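Local coordinates for quinone oxidoreductase 1 (Escherichia coli, PDB 1QOR), which catalyses the one-electron reduction of quinones by NADPH, giving two 1,4-benzosemiquinones and NADP(+) for each NADPH used, and works as a homodimer, at residues Ile5-His10 and Leu57-Gly62; Asn29-Glu34 and Ser70-Gly75; Glu298-Pro303 and Gly321-Ile326. All coordinates share one frame; numbering follows the deposited sequence.

Contact 1: residues Ile5-His10 and Leu57-Gly62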
loop_
_atom_site.group_PDB
_atom_site.type_symbol
_atom_site.label_atom_id
_atom_site.label_comp_id
_atom_site.label_asym_id
_atom_site.label_seq_id
_atom_site.Cartn_x
_atom_site.Cartn_y
_atom_site.Cartn_z
ATOM N N ILE A 5 -0.614 18.394 32.737
ATOM C CA ILE A 5 -1.551 17.303 32.922
ATOM C C ILE A 5 -0.710 16.049 32.811
ATOM O O ILE A 5 0.246 15.996 32.021
ATOM C CB ILE A 5 -2.631 17.254 31.808
ATOM C CG1 ILE A 5 -3.565 18.462 31.907
ATOM C CG2 ILE A 5 -3.422 15.969 31.890
ATOM C CD1 ILE A 5 -4.340 18.547 33.211
ATOM N N GLU A 6 -1.019 15.055 33.626
ATOM C CA GLU A 6 -0.293 13.807 33.519
ATOM C C GLU A 6 -1.142 12.638 33.924
ATOM O O GLU A 6 -2.232 12.815 34.467
ATOM C CB GLU A 6 1.031 13.854 34.274
ATOM C CG GLU A 6 0.920 13.940 35.752
ATOM C CD GLU A 6 2.287 13.827 36.407
ATOM O OE1 GLU A 6 3.201 14.611 36.012
ATOM O OE2 GLU A 6 2.428 12.954 37.302
ATOM N N PHE A 7 -0.732 11.460 33.477
ATOM C CA PHE A 7 -1.455 10.241 33.810
ATOM C C PHE A 7 -0.410 9.193 34.254
ATOM O O PHE A 7 0.724 9.188 33.782
ATOM C CB PHE A 7 -2.390 9.774 32.652
ATOM C CG PHE A 7 -1.674 9.359 31.395
ATOM C CD1 PHE A 7 -1.199 10.313 30.488
ATOM C CD2 PHE A 7 -1.472 8.004 31.109
ATOM C CE1 PHE A 7 -0.527 9.917 29.304
ATOM C CE2 PHE A 7 -0.810 7.591 29.947
ATOM C CZ PHE A 7 -0.334 8.557 29.041
ATOM N N HIS A 8 -0.783 8.422 35.268
ATOM C CA HIS A 8 0.059 7.404 35.894
ATOM C C HIS A 8 -0.339 5.991 35.469
ATOM O O HIS A 8 0.357 5.023 35.807
ATOM C CB HIS A 8 -0.053 7.520 37.437
ATOM C CG HIS A 8 0.535 8.784 38.004
ATOM N ND1 HIS A 8 1.289 8.803 39.161
ATOM C CD2 HIS A 8 0.483 10.070 37.572
ATOM C CE1 HIS A 8 1.674 10.044 39.419
ATOM N NE2 HIS A 8 1.198 10.832 38.470
ATOM N N LYS A 9 -1.449 5.874 34.742
ATOM C CA LYS A 9 -1.938 4.577 34.293
ATOM C C LYS A 9 -2.817 4.792 33.079
ATOM O O LYS A 9 -3.386 5.877 32.921
ATOM C CB LYS A 9 -2.796 3.919 35.383
ATOM C CG LYS A 9 -3.928 4.818 35.873
ATOM C CD LYS A 9 -4.832 4.150 36.878
ATOM C CE LYS A 9 -5.413 2.884 36.278
ATOM N NZ LYS A 9 -6.668 2.407 36.995
ATOM N N HIS A 10 -2.953 3.772 32.242
ATOM C CA HIS A 10 -3.812 3.880 31.088
ATOM C C HIS A 10 -5.281 3.718 31.414
ATOM O O HIS A 10 -5.647 2.995 32.337
ATOM C CB HIS A 10 -3.396 2.900 30.023
ATOM C CG HIS A 10 -2.172 3.340 29.305
ATOM N ND1 HIS A 10 -1.044 2.559 29.206
ATOM C CD2 HIS A 10 -1.853 4.534 28.759
ATOM C CE1 HIS A 10 -0.075 3.257 28.640
ATOM N NE2 HIS A 10 -0.541 4.460 28.357
ATOM N N LEU A 57 5.573 5.736 32.242
ATOM C CA LEU A 57 4.541 6.276 33.105
ATOM C C LEU A 57 5.214 6.651 34.433
ATOM O O LEU A 57 6.128 5.965 34.871
ATOM C CB LEU A 57 3.438 5.230 33.315
ATOM C CG LEU A 57 2.609 4.840 32.074
ATOM C CD1 LEU A 57 1.630 3.693 32.339
ATOM C CD2 LEU A 57 1.848 6.045 31.613
ATOM N N PRO A 58 4.796 7.760 35.076
ATOM C CA PRO A 58 3.739 8.686 34.642
ATOM C C PRO A 58 4.157 9.377 33.363
ATOM O O PRO A 58 5.341 9.355 32.990
ATOM C CB PRO A 58 3.653 9.694 35.796
ATOM C CG PRO A 58 4.157 8.925 36.979
ATOM C CD PRO A 58 5.337 8.183 36.376
ATOM N N SER A 59 3.199 10.004 32.701
ATOM C CA SER A 59 3.513 10.689 31.460
ATOM C C SER A 59 2.661 11.907 31.264
ATOM O O SER A 59 1.543 11.998 31.813
ATOM C CB SER A 59 3.296 9.736 30.286
ATOM O OG SER A 59 3.608 10.354 29.054
ATOM N N GLY A 60 3.235 12.881 30.562
ATOM C CA GLY A 60 2.490 14.069 30.183
ATOM C C GLY A 60 1.761 13.690 28.871
ATOM O O GLY A 60 1.847 12.533 28.410
ATOM N N LEU A 61 1.126 14.665 28.220
ATOM C CA LEU A 61 0.362 14.424 26.995
ATOM C C LEU A 61 0.441 15.620 26.025
ATOM O O LEU A 61 0.792 16.733 26.422
ATOM C CB LEU A 61 -1.104 14.239 27.379
ATOM C CG LEU A 61 -1.877 12.952 27.119
ATOM C CD1 LEU A 61 -3.342 13.262 26.955
ATOM C CD2 LEU A 61 -1.340 12.262 25.895
ATOM N N GLY A 62 0.082 15.390 24.760
ATOM C CA GLY A 62 0.060 16.470 23.790
ATOM C C GLY A 62 1.398 16.850 23.221
ATOM O O GLY A 62 2.407 16.823 23.931
HETATM O O HOH W 1 1.510 17.151 29.993
#

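Contact 2: residues Asn29-Glu34 and Ser70-Gly75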
loop_
_atom_site.group_PDB
_atom_site.type_symbol
_atom_site.label_atom_id
_atom_site.label_comp_id
_atom_site.label_asym_id
_atom_site.label_seq_id
_atom_site.Cartn_x
_atom_site.Cartn_y
_atom_site.Cartn_z
ATOM N N ASN A 29 19.884 22.653 22.661
ATOM C CA ASN A 29 19.164 22.719 21.387
ATOM C C ASN A 29 17.631 22.918 21.518
ATOM O O ASN A 29 16.889 22.726 20.557
ATOM C CB ASN A 29 19.474 21.454 20.561
ATOM C CG ASN A 29 19.012 20.146 21.259
ATOM O OD1 ASN A 29 18.720 20.121 22.465
ATOM N ND2 ASN A 29 18.951 19.061 20.493
ATOM N N GLU A 30 17.178 23.337 22.691
ATOM C CA GLU A 30 15.767 23.544 22.967
ATOM C C GLU A 30 15.414 25.003 23.266
ATOM O O GLU A 30 16.282 25.841 23.470
ATOM C CB GLU A 30 15.360 22.719 24.197
ATOM C CG GLU A 30 15.615 21.221 24.089
ATOM C CD GLU A 30 15.067 20.420 25.278
ATOM O OE1 GLU A 30 15.030 20.944 26.413
ATOM O OE2 GLU A 30 14.678 19.248 25.074
ATOM N N ILE A 31 14.120 25.295 23.300
ATOM C CA ILE A 31 13.615 26.623 23.649
ATOM C C ILE A 31 12.532 26.284 24.675
ATOM O O ILE A 31 12.049 25.140 24.714
ATOM C CB ILE A 31 12.944 27.353 22.446
ATOM C CG1 ILE A 31 11.766 26.523 21.886
ATOM C CG2 ILE A 31 13.980 27.676 21.402
ATOM C CD1 ILE A 31 10.974 27.140 20.732
ATOM N N GLN A 32 12.210 27.228 25.550
ATOM C CA GLN A 32 11.170 27.025 26.538
ATOM C C GLN A 32 10.035 27.938 26.121
ATOM O O GLN A 32 10.264 29.131 25.864
ATOM C CB GLN A 32 11.662 27.448 27.895
ATOM C CG GLN A 32 10.572 27.505 28.921
ATOM C CD GLN A 32 11.161 27.522 30.304
ATOM O OE1 GLN A 32 11.793 26.537 30.731
ATOM N NE2 GLN A 32 11.002 28.648 31.009
ATOM N N VAL A 33 8.811 27.420 26.129
ATOM C CA VAL A 33 7.660 28.208 25.688
ATOM C C VAL A 33 6.564 28.302 26.715
ATOM O O VAL A 33 6.230 27.318 27.366
ATOM C CB VAL A 33 7.071 27.603 24.376
ATOM C CG1 VAL A 33 5.767 28.267 23.975
ATOM C CG2 VAL A 33 8.104 27.679 23.258
ATOM N N GLU A 34 6.078 29.509 26.940
ATOM C CA GLU A 34 4.973 29.678 27.861
ATOM C C GLU A 34 3.779 29.501 26.920
ATOM O O GLU A 34 3.564 30.344 26.014
ATOM C CB GLU A 34 4.932 31.086 28.422
ATOM C CG GLU A 34 6.031 31.479 29.375
ATOM C CD GLU A 34 5.925 32.969 29.694
ATOM O OE1 GLU A 34 4.883 33.398 30.274
ATOM O OE2 GLU A 34 6.846 33.722 29.280
ATOM N N SER A 70 10.027 31.856 26.231
ATOM C CA SER A 70 10.541 32.515 27.433
ATOM C C SER A 70 12.061 32.365 27.559
ATOM O O SER A 70 12.720 33.287 27.947
ATOM C CB SER A 70 9.836 32.004 28.679
ATOM O OG SER A 70 10.036 30.612 28.762
ATOM N N LYS A 71 12.620 31.227 27.189
ATOM C CA LYS A 71 14.072 31.053 27.276
ATOM C C LYS A 71 14.579 30.290 26.071
ATOM O O LYS A 71 13.823 29.544 25.456
ATOM C CB LYS A 71 14.463 30.256 28.528
ATOM C CG LYS A 71 13.924 30.791 29.845
ATOM C CD LYS A 71 14.449 29.931 30.952
ATOM C CE LYS A 71 13.868 30.333 32.271
ATOM N NZ LYS A 71 14.294 29.320 33.279
ATOM N N VAL A 72 15.880 30.363 25.823
ATOM C CA VAL A 72 16.489 29.684 24.682
ATOM C C VAL A 72 17.793 28.978 25.062
ATOM O O VAL A 72 18.622 29.550 25.762
ATOM C CB VAL A 72 16.784 30.695 23.534
ATOM C CG1 VAL A 72 17.542 30.022 22.434
ATOM C CG2 VAL A 72 15.505 31.258 22.967
ATOM N N GLY A 73 17.962 27.749 24.585
ATOM C CA GLY A 73 19.156 26.968 24.847
ATOM C C GLY A 73 20.362 27.612 24.189
ATOM O O GLY A 73 20.233 28.383 23.218
ATOM N N SER A 74 21.545 27.249 24.678
ATOM C CA SER A 74 22.802 27.826 24.189
ATOM C C SER A 74 23.101 27.599 22.714
ATOM O O SER A 74 23.717 28.452 22.074
ATOM C CB SER A 74 23.986 27.356 25.041
ATOM O OG SER A 74 24.064 25.942 25.044
ATOM N N GLY A 75 22.718 26.443 22.183
ATOM C CA GLY A 75 22.971 26.190 20.775
ATOM C C GLY A 75 21.934 26.793 19.828
ATOM O O GLY A 75 22.183 26.919 18.634
#

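Contact 3: residues Glu298-Pro303 and Gly321-Ile326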
loop_
_atom_site.group_PDB
_atom_site.type_symbol
_atom_site.label_atom_id
_atom_site.label_comp_id
_atom_site.label_asym_id
_atom_site.label_seq_id
_atom_site.Cartn_x
_atom_site.Cartn_y
_atom_site.Cartn_z
ATOM N N GLU A 298 -16.553 28.554 20.897
ATOM C CA GLU A 298 -16.210 28.852 22.290
ATOM C C GLU A 298 -16.470 27.651 23.199
ATOM O O GLU A 298 -15.734 27.411 24.135
ATOM C CB GLU A 298 -16.988 30.076 22.792
ATOM C CG GLU A 298 -16.162 31.052 23.635
ATOM C CD GLU A 298 -14.957 31.635 22.868
ATOM O OE1 GLU A 298 -14.941 31.568 21.596
ATOM O OE2 GLU A 298 -14.026 32.174 23.540
ATOM N N GLN A 299 -17.472 26.852 22.870
ATOM C CA GLN A 299 -17.799 25.689 23.670
ATOM C C GLN A 299 -16.726 24.627 23.561
ATOM O O GLN A 299 -16.701 23.670 24.346
ATOM C CB GLN A 299 -19.149 25.097 23.240
ATOM N N GLN A 300 -15.853 24.768 22.575
ATOM C CA GLN A 300 -14.789 23.793 22.384
ATOM C C GLN A 300 -13.441 24.285 22.893
ATOM O O GLN A 300 -12.390 23.813 22.453
ATOM C CB GLN A 300 -14.744 23.313 20.922
ATOM C CG GLN A 300 -15.897 22.357 20.639
ATOM C CD GLN A 300 -15.901 21.708 19.262
ATOM O OE1 GLN A 300 -16.920 21.157 18.858
ATOM N NE2 GLN A 300 -14.762 21.693 18.570
ATOM N N LYS A 301 -13.472 25.286 23.767
ATOM C CA LYS A 301 -12.244 25.806 24.401
ATOM C C LYS A 301 -12.433 25.412 25.847
ATOM O O LYS A 301 -13.498 25.630 26.410
ATOM C CB LYS A 301 -12.112 27.315 24.312
ATOM C CG LYS A 301 -11.795 27.824 22.942
ATOM C CD LYS A 301 -11.742 29.337 22.941
ATOM C CE LYS A 301 -11.848 29.847 21.515
ATOM N NZ LYS A 301 -11.863 31.326 21.463
ATOM N N TYR A 302 -11.432 24.764 26.421
ATOM C CA TYR A 302 -11.530 24.291 27.787
ATOM C C TYR A 302 -10.324 24.735 28.585
ATOM O O TYR A 302 -9.228 24.913 28.031
ATOM C CB TYR A 302 -11.551 22.769 27.805
ATOM C CG TYR A 302 -12.519 22.146 26.847
ATOM C CD1 TYR A 302 -12.158 21.897 25.532
ATOM C CD2 TYR A 302 -13.776 21.743 27.268
ATOM C CE1 TYR A 302 -13.034 21.247 24.655
ATOM C CE2 TYR A 302 -14.658 21.098 26.401
ATOM C CZ TYR A 302 -14.276 20.853 25.106
ATOM O OH TYR A 302 -15.132 20.180 24.272
ATOM N N PRO A 303 -10.527 25.023 29.884
ATOM C CA PRO A 303 -9.373 25.436 30.710
ATOM C C PRO A 303 -8.392 24.208 30.689
ATOM O O PRO A 303 -8.853 23.065 30.602
ATOM C CB PRO A 303 -9.999 25.557 32.115
ATOM C CG PRO A 303 -11.486 25.746 31.860
ATOM C CD PRO A 303 -11.780 24.917 30.670
ATOM N N GLY A 321 -14.789 20.446 13.937
ATOM C CA GLY A 321 -13.598 21.255 13.876
ATOM C C GLY A 321 -12.726 20.980 15.075
ATOM O O GLY A 321 -12.918 19.995 15.777
ATOM N N SER A 322 -11.808 21.903 15.331
ATOM C CA SER A 322 -10.859 21.828 16.413
ATOM C C SER A 322 -11.317 22.285 17.813
ATOM O O SER A 322 -12.302 23.033 17.975
ATOM C CB SER A 322 -9.646 22.612 16.002
ATOM O OG SER A 322 -9.112 22.111 14.791
ATOM N N SER A 323 -10.623 21.746 18.825
ATOM C CA SER A 323 -10.819 22.052 20.239
ATOM C C SER A 323 -9.495 22.612 20.737
ATOM O O SER A 323 -8.420 22.430 20.105
ATOM C CB SER A 323 -11.161 20.799 21.055
ATOM O OG SER A 323 -12.459 20.286 20.769
ATOM N N LEU A 324 -9.551 23.287 21.872
ATOM C CA LEU A 324 -8.345 23.851 22.430
ATOM C C LEU A 324 -8.366 23.779 23.933
ATOM O O LEU A 324 -9.437 23.677 24.537
ATOM C CB LEU A 324 -8.227 25.329 22.064
ATOM C CG LEU A 324 -7.909 25.764 20.647
ATOM C CD1 LEU A 324 -8.100 27.271 20.573
ATOM C CD2 LEU A 324 -6.479 25.388 20.272
ATOM N N LEU A 325 -7.169 23.765 24.507
ATOM C CA LEU A 325 -6.987 23.834 25.951
ATOM C C LEU A 325 -6.296 25.187 26.169
ATOM O O LEU A 325 -5.324 25.543 25.473
ATOM C CB LEU A 325 -6.092 22.709 26.497
ATOM C CG LEU A 325 -6.644 21.284 26.578
ATOM C CD1 LEU A 325 -5.521 20.360 27.171
ATOM C CD2 LEU A 325 -7.939 21.221 27.419
ATOM N N ILE A 326 -6.834 25.961 27.099
ATOM C CA ILE A 326 -6.272 27.276 27.396
ATOM C C ILE A 326 -5.633 27.232 28.775
ATOM O O ILE A 326 -6.301 26.877 29.752
ATOM C CB ILE A 326 -7.371 28.394 27.375
ATOM C CG1 ILE A 326 -8.240 28.251 26.119
ATOM C CG2 ILE A 326 -6.714 29.768 27.409
ATOM C CD1 ILE A 326 -7.465 28.368 24.815
HETATM O O HOH W 2 -13.389 18.457 22.760
#

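Contact 1: residues Ile5-His10 and Leu57-Gly62
The imidazole of His8 carries Pro58 on one face: CG of Pro58 lies 3.6 Å from the centroid of the His8 ring and almost squarely above it, a CH-pi contact. The second flat group, the ring of Phe7, is approached obliquely. Leu57 CD2 comes to 3.5 Å from Phe7 CE2, while Ser59 O, Gly60 O and Leu61 CG gather near CD1 and CE1; His10 NE2 lies at the ring edge, in its plane. Phe7 and Ser59 also form a single antiparallel bridge, a hydrogen-bonded pair. It pins the chain running out of the N-terminal strand to a loop of the GroES-like region of this alcohol dehydrogenase family member, the one between helix 42-49 and strand 65-72. Phe7 N donates to Ser59 O at 2.9 Å, and Ser59 N returns a bond of 2.8 Å to Phe7 O. The Phe7 ring reaches the loop because its CG is set between the backbone N and the carbonyl carbon (chi1 65°); helix 42-49 meets the ring through Ile47.

A cis peptide precedes Pro58, whose CB and CG both lie within touching distance of the imidazole. The hydrogen bond from His8 NE2 to Glu6 OE2, 2.7 Å, probably limits the ring's rotation; it uses the anti lone pair of the carboxylate, with the oxygen 30° out of the ring plane. Glu6 OE1 turns to a salt bridge with Arg4, and the carboxylate is thus shared by two partners. Further along, a water gives a hydrogen to Ile5 O (2.7 Å) and accepts one from Leu61 N (3.1 Å), joining the backbones beyond the bridge. Within the loop, Ser59 OG donates to Gly60 O at 2.9 Å, in the carbonyl plane and on a lone pair.

Contact 2: residues Asn29-Glu34 and Ser70-Gly75
Gln32 lies opposite both Ser70 and Lys71, which makes this a classic beta bulge at the end of strand 65-72, where it pairs with strand 30-35 in the GroES-like region. The two short segments run almost exactly antiparallel, their directions 177° apart. Packing is tight at the bulge. Gln32 O receives three donors: Ser70 N at 2.8 Å, and two weak bonds, from Lys71 N at 3.4 Å and from Ser70 OG at 3.3 Å. In the other direction Gln32 N gives a nearly straight bond of 2.8 Å to Lys71 O. With its CG anti to the backbone N (chi1 169°) and the chain extended beyond, Gln32 runs alongside the stretched Lys71, both pointing the same way, and its CG is only 3.2 Å from Ser70 OG. The methylenes of Lys71 thus lie against the Gln32 amide, while its ammonium goes on to a salt bridge with Asp25. Val98 and Asn100 of strand 98-102 also touch Gln32. Cut back to an alanine, this position would probably open a gap between Ser70 OG and the Lys71 chain, and the lysine methylenes would be less restrained on that flank.

The face bearing Ile31 and Val72 is looser: the closest approach of the two side chains is Ile31 CG2 to Val72 CG2, 4.2 Å. Ile31 is buried, leaning on Val69 and Val76, whereas Val72 stays partly exposed. Past the bulge, partly exposed Glu34 merely brushes Ser70, its OE2 reaching 3.5 Å from Ser70 CB. At the other end, where strand 65-72 gives way to a turn, Gly73 N donates to Glu30 O at 2.8 Å.

Contact 3: residues Glu298-Pro303 and Gly321-Ile326
Strand segments 301-303 and 324-326 pair in parallel, their axes 4.6 Å apart at closest and inclined by 36°, with Leu324 N bonded to Gln300 O, Tyr302 N to Leu324 O and Ile326 N to Tyr302 O. The last of these bonds measures 2.8 Å. The same three carbonyl oxygens also receive CA-H...O contacts; Leu325 CA, for instance, is 3.2 Å from Tyr302 O.

Ahead of the paired strands, the side chain of Gln300 reaches across to the backbone. Its CG is anti to the carbonyl carbon (chi1 -75°) and its chain extended, which lets NE2 donate a hydrogen bond of 2.9 Å to Ser322 O. The amide nitrogen stands above that carbonyl plane, 64° out of it, rather than on a lone pair, and also donates to Gln320 O, so two backbone carbonyls grip it. The ring of Tyr302 turns its edge toward the partner strand: Leu324 O lies 3.4 Å from CD1, and Ser323 OG is near CE1, both close to the ring plane. One water joins Tyr302 OH to Ser323 OG, 2.9 Å from each, tying the two hydroxyls together. On the same face as Tyr302, Leu325 CD2 packs against Tyr302 CB at 3.9 Å. Lys301 projects from the other face, and Lys301 NZ forms a salt bridge with Glu298 OE1 at 3.1 Å and a further one with Glu116.

The pair makes up the two strands of a beta-alpha-beta unit whose crossover is helix 307-315. That helix lies over the Tyr302 and Leu325 face through Ala310, and Ile313 adds to the cover of the tyrosine. Helix 115-135 packs on the other face, its Glu116 and Ala119 against Leu324, while strand 37-39 continues the sheet beyond strand 324-326, antiparallel, through a backbone bond between Leu325 and Ile38.

In the fold
Contacts 1 and 2 interleave along the chain, their segments alternating, yet their centres lie 23 Å apart; contact 3 closes much later in the sequence. Contacts 2 and 3 belong to the same mixed sheet, with centres 27 Å apart. Contacts 1 and 3 approach to about 5 Å between nearest atoms, and Tyr95 and Ala307 touch side chains of both. Both come near Asp44, an NADP(+)-binding residue: the side chains of Leu61 and Leu325 are about 4 Å and 7 Å from its side chain. Gly321 of contact 3 is about 6 Å from the bound NADPH and the side chain of Leu61 about 12 Å from it, whereas contact 2 is remote from the known binding residues.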